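Local coordinates for protein tyrocidine synthase 2 (Brevibacillus parabrevis, PDB 6TA8) that contains a condensation domain of a multidomain nonribosomal peptide synthetase, at residues Y273-L287 with L339-R351. Numbering follows the deposited sequence.
Sequences YHTEMNDLLLTALGL and LPYQIKQTKENLR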
ATOM      1  N   TYR A 273     -14.433 -23.447   4.324  1.00 98.58           N
ATOM      2  CA  TYR A 273     -13.184 -23.620   5.052  1.00 94.93           C
ATOM      3  C   TYR A 273     -13.008 -22.573   6.142  1.00 95.42           C
ATOM      4  O   TYR A 273     -12.021 -22.629   6.883  1.00 94.36           O
ATOM      5  CB  TYR A 273     -11.993 -23.564   4.087  1.00 88.34           C
ATOM      6  CG  TYR A 273     -11.894 -24.740   3.141  1.00 85.28           C
ATOM      7  CD1 TYR A 273     -12.585 -24.747   1.936  1.00 83.56           C
ATOM      8  CD2 TYR A 273     -11.102 -25.838   3.449  1.00 84.41           C
ATOM      9  CE1 TYR A 273     -12.495 -25.819   1.068  1.00 79.33           C
ATOM     10  CE2 TYR A 273     -11.005 -26.914   2.587  1.00 85.95           C
ATOM     11  CZ  TYR A 273     -11.703 -26.899   1.397  1.00 84.42           C
ATOM     12  OH  TYR A 273     -11.611 -27.968   0.536  1.00 88.02           O
ATOM     13  N   HIS A 274     -13.949 -21.640   6.262  1.00 94.98           N
ATOM     14  CA  HIS A 274     -13.863 -20.486   7.159  1.00 94.78           C
ATOM     15  C   HIS A 274     -12.490 -19.825   7.066  1.00 91.53           C
ATOM     16  O   HIS A 274     -11.736 -19.722   8.033  1.00 90.85           O
ATOM     17  CB  HIS A 274     -14.212 -20.869   8.594  1.00 94.14           C
ATOM     18  CG  HIS A 274     -15.574 -20.409   9.017  1.00 99.92           C
ATOM     19  ND1 HIS A 274     -15.855 -19.091   9.305  1.00100.09           N
ATOM     20  CD2 HIS A 274     -16.735 -21.086   9.179  1.00102.22           C
ATOM     21  CE1 HIS A 274     -17.130 -18.977   9.636  1.00102.19           C
ATOM     22  NE2 HIS A 274     -17.686 -20.173   9.567  1.00100.35           N
ATOM     23  N   THR A 275     -12.180 -19.378   5.853  1.00 89.40           N
ATOM     24  CA  THR A 275     -10.941 -18.688   5.549  1.00 81.86           C
ATOM     25  C   THR A 275     -11.180 -17.183   5.517  1.00 72.24           C
ATOM     26  O   THR A 275     -12.268 -16.687   5.817  1.00 80.37           O
ATOM     27  CB  THR A 275     -10.374 -19.168   4.209  1.00 77.48           C
ATOM     28  OG1 THR A 275     -11.383 -19.055   3.197  1.00 75.84           O
ATOM     29  CG2 THR A 275      -9.922 -20.615   4.308  1.00 77.37           C
ATOM     30  N   GLU A 276     -10.139 -16.450   5.151  1.00 66.54           N
ATOM     31  CA  GLU A 276     -10.233 -15.034   4.845  1.00 68.76           C
ATOM     32  C   GLU A 276      -9.739 -14.814   3.418  1.00 68.02           C
ATOM     33  O   GLU A 276      -9.373 -15.759   2.715  1.00 60.06           O
ATOM     34  CB  GLU A 276      -9.442 -14.198   5.857  1.00 67.60           C
ATOM     35  CG  GLU A 276      -9.746 -14.528   7.318  1.00 74.57           C
ATOM     36  CD  GLU A 276     -11.082 -13.978   7.797  1.00 87.62           C
ATOM     37  OE1 GLU A 276     -11.861 -13.460   6.968  1.00 87.75           O
ATOM     38  OE2 GLU A 276     -11.355 -14.065   9.014  1.00 79.92           O
ATOM     39  N   MET A 277      -9.736 -13.551   2.991  1.00 68.38           N
ATOM     40  CA  MET A 277      -9.372 -13.246   1.610  1.00 57.99           C
ATOM     41  C   MET A 277      -7.932 -13.641   1.310  1.00 53.10           C
ATOM     42  O   MET A 277      -7.643 -14.199   0.245  1.00 53.59           O
ATOM     43  CB  MET A 277      -9.585 -11.761   1.326  1.00 61.34           C
ATOM     44  CG  MET A 277      -9.168 -11.350  -0.070  1.00 63.92           C
ATOM     45  SD  MET A 277     -10.284 -11.992  -1.329  1.00 69.14           S
ATOM     46  CE  MET A 277     -11.817 -11.216  -0.831  1.00 70.34           C
ATOM     47  N   ASN A 278      -7.015 -13.366   2.238  1.00 59.79           N
ATOM     48  CA  ASN A 278      -5.601 -13.627   1.992  1.00 59.54           C
ATOM     49  C   ASN A 278      -5.288 -15.114   1.882  1.00 59.25           C
ATOM     50  O   ASN A 278      -4.268 -15.474   1.286  1.00 57.10           O
ATOM     51  CB  ASN A 278      -4.753 -12.995   3.096  1.00 59.32           C
ATOM     52  CG  ASN A 278      -4.419 -11.542   2.812  1.00 62.52           C
ATOM     53  OD1 ASN A 278      -3.927 -11.207   1.735  1.00 55.80           O
ATOM     54  ND2 ASN A 278      -4.690 -10.671   3.778  1.00 61.89           N
ATOM     55  N   ASP A 279      -6.136 -15.984   2.435  1.00 59.26           N
ATOM     56  CA  ASP A 279      -5.879 -17.418   2.357  1.00 54.35           C
ATOM     57  C   ASP A 279      -6.078 -17.939   0.939  1.00 57.40           C
ATOM     58  O   ASP A 279      -5.233 -18.672   0.410  1.00 54.00           O
ATOM     59  CB  ASP A 279      -6.783 -18.169   3.337  1.00 62.40           C
ATOM     60  CG  ASP A 279      -6.419 -17.909   4.785  1.00 68.84           C
ATOM     61  OD1 ASP A 279      -5.235 -17.626   5.061  1.00 63.74           O
ATOM     62  OD2 ASP A 279      -7.319 -17.990   5.649  1.00 70.38           O
ATOM     63  N   LEU A 280      -7.191 -17.568   0.304  1.00 53.53           N
ATOM     64  CA  LEU A 280      -7.499 -18.080  -1.027  1.00 53.19           C
ATOM     65  C   LEU A 280      -6.630 -17.433  -2.100  1.00 57.89           C
ATOM     66  O   LEU A 280      -6.250 -18.094  -3.073  1.00 59.71           O
ATOM     67  CB  LEU A 280      -8.979 -17.865  -1.339  1.00 59.21           C
ATOM     68  CG  LEU A 280      -9.963 -18.413  -0.304  1.00 60.10           C
ATOM     69  CD1 LEU A 280     -11.397 -18.101  -0.704  1.00 68.78           C
ATOM     70  CD2 LEU A 280      -9.766 -19.910  -0.116  1.00 52.76           C
ATOM     71  N   LEU A 281      -6.304 -16.149  -1.940  1.00 56.99           N
ATOM     72  CA  LEU A 281      -5.500 -15.464  -2.947  1.00 51.37           C
ATOM     73  C   LEU A 281      -4.059 -15.955  -2.951  1.00 54.89           C
ATOM     74  O   LEU A 281      -3.425 -15.998  -4.012  1.00 52.26           O
ATOM     75  CB  LEU A 281      -5.541 -13.953  -2.716  1.00 54.70           C
ATOM     76  CG  LEU A 281      -6.871 -13.260  -3.016  1.00 56.41           C
ATOM     77  CD1 LEU A 281      -6.738 -11.754  -2.856  1.00 55.56           C
ATOM     78  CD2 LEU A 281      -7.360 -13.613  -4.411  1.00 55.85           C
ATOM     79  N   LEU A 282      -3.523 -16.326  -1.786  1.00 51.57           N
ATOM     80  CA  LEU A 282      -2.151 -16.819  -1.728  1.00 53.71           C
ATOM     81  C   LEU A 282      -2.053 -18.287  -2.122  1.00 57.92           C
ATOM     82  O   LEU A 282      -1.007 -18.722  -2.618  1.00 55.69           O
ATOM     83  CB  LEU A 282      -1.572 -16.609  -0.328  1.00 53.51           C
ATOM     84  CG  LEU A 282      -1.227 -15.165   0.045  1.00 53.04           C
ATOM     85  CD1 LEU A 282      -0.558 -15.106   1.411  1.00 52.09           C
ATOM     86  CD2 LEU A 282      -0.342 -14.532  -1.019  1.00 45.22           C
ATOM     87  N   THR A 283      -3.121 -19.059  -1.912  1.00 58.64           N
ATOM     88  CA  THR A 283      -3.121 -20.455  -2.337  1.00 59.28           C
ATOM     89  C   THR A 283      -3.089 -20.561  -3.856  1.00 52.42           C
ATOM     90  O   THR A 283      -2.274 -21.299  -4.421  1.00 51.91           O
ATOM     91  CB  THR A 283      -4.345 -21.177  -1.772  1.00 59.05           C
ATOM     92  OG1 THR A 283      -4.343 -21.077  -0.342  1.00 58.19           O
ATOM     93  CG2 THR A 283      -4.331 -22.645  -2.172  1.00 54.87           C
ATOM     94  N   ALA A 284      -3.971 -19.823  -4.536  1.00 54.79           N
ATOM     95  CA  ALA A 284      -3.952 -19.794  -5.993  1.00 55.58           C
ATOM     96  C   ALA A 284      -2.681 -19.160  -6.539  1.00 49.69           C
ATOM     97  O   ALA A 284      -2.299 -19.451  -7.677  1.00 61.26           O
ATOM     98  CB  ALA A 284      -5.176 -19.043  -6.521  1.00 46.15           C
ATOM     99  N   LEU A 285      -2.018 -18.305  -5.756  1.00 50.40           N
ATOM    100  CA  LEU A 285      -0.766 -17.708  -6.209  1.00 49.87           C
ATOM    101  C   LEU A 285       0.369 -18.724  -6.193  1.00 53.38           C
ATOM    102  O   LEU A 285       1.190 -18.758  -7.116  1.00 53.17           O
ATOM    103  CB  LEU A 285      -0.416 -16.501  -5.339  1.00 53.06           C
ATOM    104  CG  LEU A 285       0.897 -15.789  -5.668  1.00 43.76           C
ATOM    105  CD1 LEU A 285       0.887 -15.287  -7.104  1.00 51.17           C
ATOM    106  CD2 LEU A 285       1.146 -14.647  -4.696  1.00 38.27           C
ATOM    107  N   GLY A 286       0.433 -19.557  -5.151  1.00 56.02           N
ATOM    108  CA  GLY A 286       1.473 -20.569  -5.091  1.00 53.43           C
ATOM    109  C   GLY A 286       1.362 -21.587  -6.209  1.00 55.93           C
ATOM    110  O   GLY A 286       2.366 -21.981  -6.807  1.00 62.54           O
ATOM    111  N   LEU A 287       0.137 -22.024  -6.511  1.00 53.16           N
ATOM    112  CA  LEU A 287      -0.061 -22.956  -7.615  1.00 55.03           C
ATOM    113  C   LEU A 287       0.226 -22.301  -8.958  1.00 54.29           C
ATOM    114  O   LEU A 287       0.658 -22.980  -9.897  1.00 54.54           O
ATOM    115  CB  LEU A 287      -1.485 -23.506  -7.591  1.00 58.03           C
ATOM    116  CG  LEU A 287      -1.988 -24.008  -6.240  1.00 58.39           C
ATOM    117  CD1 LEU A 287      -3.460 -24.354  -6.331  1.00 63.43           C
ATOM    118  CD2 LEU A 287      -1.178 -25.205  -5.773  1.00 52.78           C
ATOM    119  N   LEU A 339      -6.424 -30.004  -3.459  1.00 82.72           N
ATOM    120  CA  LEU A 339      -6.770 -28.608  -3.216  1.00 80.55           C
ATOM    121  C   LEU A 339      -7.345 -28.409  -1.814  1.00 76.65           C
ATOM    122  O   LEU A 339      -7.021 -27.404  -1.167  1.00 71.66           O
ATOM    123  CB  LEU A 339      -7.749 -28.095  -4.275  1.00 70.99           C
ATOM    124  CG  LEU A 339      -7.480 -26.667  -4.753  1.00 71.91           C
ATOM    125  CD1 LEU A 339      -6.122 -26.590  -5.425  1.00 64.04           C
ATOM    126  CD2 LEU A 339      -8.576 -26.187  -5.693  1.00 68.25           C
ATOM    127  N   PRO A 340      -8.208 -29.304  -1.307  1.00 79.48           N
ATOM    128  CA  PRO A 340      -8.573 -29.209   0.117  1.00 78.05           C
ATOM    129  C   PRO A 340      -7.364 -29.207   1.040  1.00 77.89           C
ATOM    130  O   PRO A 340      -7.277 -28.367   1.944  1.00 74.92           O
ATOM    131  CB  PRO A 340      -9.461 -30.441   0.325  1.00 82.29           C
ATOM    132  CG  PRO A 340     -10.095 -30.653  -0.988  1.00 79.02           C
ATOM    133  CD  PRO A 340      -9.057 -30.286  -2.011  1.00 79.87           C
ATOM    134  N   TYR A 341      -6.417 -30.122   0.826  1.00 78.49           N
ATOM    135  CA  TYR A 341      -5.199 -30.126   1.628  1.00 76.98           C
ATOM    136  C   TYR A 341      -4.337 -28.903   1.343  1.00 72.77           C
ATOM    137  O   TYR A 341      -3.588 -28.457   2.218  1.00 70.95           O
ATOM    138  CB  TYR A 341      -4.416 -31.416   1.375  1.00 77.36           C
ATOM    139  CG  TYR A 341      -2.994 -31.410   1.891  1.00 77.10           C
ATOM    140  CD1 TYR A 341      -2.723 -31.571   3.244  1.00 77.71           C
ATOM    141  CD2 TYR A 341      -1.920 -31.258   1.022  1.00 81.76           C
ATOM    142  CE1 TYR A 341      -1.425 -31.572   3.717  1.00 80.85           C
ATOM    143  CE2 TYR A 341      -0.619 -31.259   1.486  1.00 80.85           C
ATOM    144  CZ  TYR A 341      -0.377 -31.416   2.834  1.00 77.32           C
ATOM    145  OH  TYR A 341       0.917 -31.417   3.301  1.00 79.67           O
ATOM    146  N   GLN A 342      -4.439 -28.339   0.135  1.00 70.70           N
ATOM    147  CA  GLN A 342      -3.638 -27.169  -0.209  1.00 66.57           C
ATOM    148  C   GLN A 342      -4.147 -25.920   0.500  1.00 65.11           C
ATOM    149  O   GLN A 342      -3.354 -25.137   1.037  1.00 63.89           O
ATOM    150  CB  GLN A 342      -3.638 -26.960  -1.722  1.00 67.45           C
ATOM    151  CG  GLN A 342      -2.615 -25.948  -2.209  1.00 60.48           C
ATOM    152  CD  GLN A 342      -1.203 -26.495  -2.190  1.00 62.35           C
ATOM    153  OE1 GLN A 342      -0.987 -27.688  -2.394  1.00 61.24           O
ATOM    154  NE2 GLN A 342      -0.232 -25.622  -1.946  1.00 62.79           N
ATOM    155  N   ILE A 343      -5.466 -25.712   0.507  1.00 62.03           N
ATOM    156  CA  ILE A 343      -6.031 -24.540   1.170  1.00 64.22           C
ATOM    157  C   ILE A 343      -5.810 -24.618   2.676  1.00 66.74           C
ATOM    158  O   ILE A 343      -5.427 -23.629   3.311  1.00 68.55           O
ATOM    159  CB  ILE A 343      -7.522 -24.394   0.821  1.00 60.82           C
ATOM    160  CG1 ILE A 343      -7.706 -24.295  -0.694  1.00 64.30           C
ATOM    161  CG2 ILE A 343      -8.115 -23.170   1.506  1.00 62.40           C
ATOM    162  CD1 ILE A 343      -9.151 -24.331  -1.135  1.00 70.83           C
ATOM    163  N   LYS A 344      -6.041 -25.790   3.274  1.00 63.87           N
ATOM    164  CA  LYS A 344      -5.782 -25.945   4.702  1.00 68.33           C
ATOM    165  C   LYS A 344      -4.303 -25.776   5.024  1.00 61.45           C
ATOM    166  O   LYS A 344      -3.957 -25.317   6.119  1.00 61.92           O
ATOM    167  CB  LYS A 344      -6.273 -27.307   5.185  1.00 72.69           C
ATOM    168  CG  LYS A 344      -7.748 -27.570   4.927  1.00 80.01           C
ATOM    169  CD  LYS A 344      -8.145 -28.950   5.418  1.00 85.79           C
ATOM    170  CE  LYS A 344      -9.645 -29.158   5.324  1.00 86.80           C
ATOM    171  NZ  LYS A 344     -10.121 -30.196   6.275  1.00 82.94           N
ATOM    172  N   GLN A 345      -3.419 -26.137   4.091  1.00 68.41           N
ATOM    173  CA  GLN A 345      -1.988 -25.950   4.311  1.00 67.30           C
ATOM    174  C   GLN A 345      -1.641 -24.470   4.403  1.00 66.60           C
ATOM    175  O   GLN A 345      -0.913 -24.045   5.306  1.00 73.82           O
ATOM    176  CB  GLN A 345      -1.199 -26.623   3.190  1.00 64.84           C
ATOM    177  CG  GLN A 345       0.228 -26.131   3.046  1.00 68.60           C
ATOM    178  CD  GLN A 345       1.211 -26.979   3.819  1.00 74.37           C
ATOM    179  OE1 GLN A 345       0.935 -28.138   4.134  1.00 82.44           O
ATOM    180  NE2 GLN A 345       2.369 -26.410   4.128  1.00 75.26           N
ATOM    181  N   THR A 346      -2.164 -23.666   3.475  1.00 66.70           N
ATOM    182  CA  THR A 346      -1.858 -22.239   3.473  1.00 64.14           C
ATOM    183  C   THR A 346      -2.616 -21.507   4.573  1.00 63.01           C
ATOM    184  O   THR A 346      -2.064 -20.609   5.220  1.00 60.01           O
ATOM    185  CB  THR A 346      -2.178 -21.645   2.100  1.00 61.05           C
ATOM    186  OG1 THR A 346      -1.270 -22.177   1.128  1.00 59.30           O
ATOM    187  CG2 THR A 346      -2.055 -20.125   2.122  1.00 59.15           C
ATOM    188  N   LYS A 347      -3.877 -21.881   4.804  1.00 62.81           N
ATOM    189  CA  LYS A 347      -4.668 -21.230   5.844  1.00 61.62           C
ATOM    190  C   LYS A 347      -4.004 -21.374   7.208  1.00 66.27           C
ATOM    191  O   LYS A 347      -3.884 -20.399   7.959  1.00 64.42           O
ATOM    192  CB  LYS A 347      -6.085 -21.810   5.858  1.00 60.31           C
ATOM    193  CG  LYS A 347      -6.728 -21.902   7.235  1.00 65.60           C
ATOM    194  CD  LYS A 347      -7.224 -20.553   7.732  1.00 72.19           C
ATOM    195  CE  LYS A 347      -8.049 -20.711   8.999  1.00 76.30           C
ATOM    196  NZ  LYS A 347      -7.366 -21.574  10.006  1.00 68.64           N
ATOM    197  N   GLU A 348      -3.557 -22.585   7.544  1.00 63.81           N
ATOM    198  CA  GLU A 348      -2.849 -22.792   8.799  1.00 66.96           C
ATOM    199  C   GLU A 348      -1.415 -22.287   8.748  1.00 64.61           C
ATOM    200  O   GLU A 348      -0.801 -22.097   9.803  1.00 63.63           O
ATOM    201  CB  GLU A 348      -2.865 -24.276   9.178  1.00 61.21           C
ATOM    202  CG  GLU A 348      -4.262 -24.869   9.304  1.00 65.53           C
ATOM    203  CD  GLU A 348      -5.127 -24.136  10.314  1.00 68.88           C
ATOM    204  OE1 GLU A 348      -4.587 -23.680  11.345  1.00 63.91           O
ATOM    205  OE2 GLU A 348      -6.348 -24.017  10.078  1.00 68.44           O
ATOM    206  N   ASN A 349      -0.869 -22.066   7.549  1.00 62.44           N
ATOM    207  CA  ASN A 349       0.468 -21.493   7.440  1.00 60.14           C
ATOM    208  C   ASN A 349       0.490 -20.050   7.931  1.00 56.08           C
ATOM    209  O   ASN A 349       1.422 -19.641   8.631  1.00 56.66           O
ATOM    210  CB  ASN A 349       0.954 -21.582   5.991  1.00 59.74           C
ATOM    211  CG  ASN A 349       2.253 -20.836   5.760  1.00 56.30           C
ATOM    212  OD1 ASN A 349       3.128 -20.802   6.624  1.00 70.04           O
ATOM    213  ND2 ASN A 349       2.385 -20.234   4.584  1.00 55.51           N
ATOM    214  N   LEU A 350      -0.536 -19.270   7.583  1.00 58.06           N
ATOM    215  CA  LEU A 350      -0.580 -17.870   7.985  1.00 52.41           C
ATOM    216  C   LEU A 350      -1.032 -17.698   9.431  1.00 52.02           C
ATOM    217  O   LEU A 350      -0.659 -16.714  10.077  1.00 52.51           O
ATOM    218  CB  LEU A 350      -1.493 -17.083   7.045  1.00 47.82           C
ATOM    219  CG  LEU A 350      -1.018 -17.013   5.590  1.00 58.73           C
ATOM    220  CD1 LEU A 350      -2.148 -16.588   4.668  1.00 60.05           C
ATOM    221  CD2 LEU A 350       0.171 -16.075   5.450  1.00 49.41           C
ATOM    222  N   ARG A 351      -1.831 -18.633   9.953  1.00 55.89           N
ATOM    223  CA  ARG A 351      -2.200 -18.575  11.364  1.00 55.09           C
ATOM    224  C   ARG A 351      -0.989 -18.778  12.266  1.00 53.57           C
ATOM    225  O   ARG A 351      -0.952 -18.248  13.382  1.00 60.14           O
ATOM    226  CB  ARG A 351      -3.273 -19.617  11.674  1.00 58.75           C
ATOM    227  CG  ARG A 351      -4.570 -19.432  10.901  1.00 62.27           C
ATOM    228  CD  ARG A 351      -5.322 -18.195  11.358  1.00 64.89           C
ATOM    229  NE  ARG A 351      -6.611 -18.066  10.685  1.00 69.26           N
ATOM    230  CZ  ARG A 351      -6.859 -17.206   9.703  1.00 74.23           C
ATOM    231  NH1 ARG A 351      -5.906 -16.390   9.276  1.00 73.99           N
ATOM    232  NH2 ARG A 351      -8.063 -17.161   9.148  1.00 78.35           N
TER
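Asp279 of helix 277-287 packs against Lys347 of helix 339-351, their CA atoms 5.3 Å apart; the helix axes approach to 9.0 Å, with directions 122° apart. The Asp279 side chain is a knob among Thr346, Lys347, Leu350 and Arg351. Asp279 OD1 lies 3.3 Å from Leu350 CD1, and OD2 touches Lys347 CD. Asp279 OD2 also forms a long salt bridge with Arg351 NH2 (3.7 Å). The oxygen lies well out of the guanidinium plane, so charges attract but no N-H points at it. Glu276 N, at the N-cap position, donates to Asp279 OD2 at 3.3 Å, approaching from above the carboxylate plane. The Asp279 chi1 of -69° places CG beside its own backbone N. One turn on, Thr283 OG1 donates to Asp279 O (2.7 Å). This ties the hydroxyl to its own helix while it leans on Thr346 CB, and Thr283 CG2 packs on Gln342 CG. Leu287 CD1 meets Leu339 CD1 at 3.6 Å. The Tyr273 ring takes Ile343 over one face and Lys344 CE at its edge. Tyr273 OH touches Pro340 CB (3.3 Å) and hydrogen-bonds His465 of helix 445-466. The contact is helix-on-helix packing within the condensation domain, beside a mixed sheet: helix 277-287 touches strand 383-390, helix 339-351 strand 325-332.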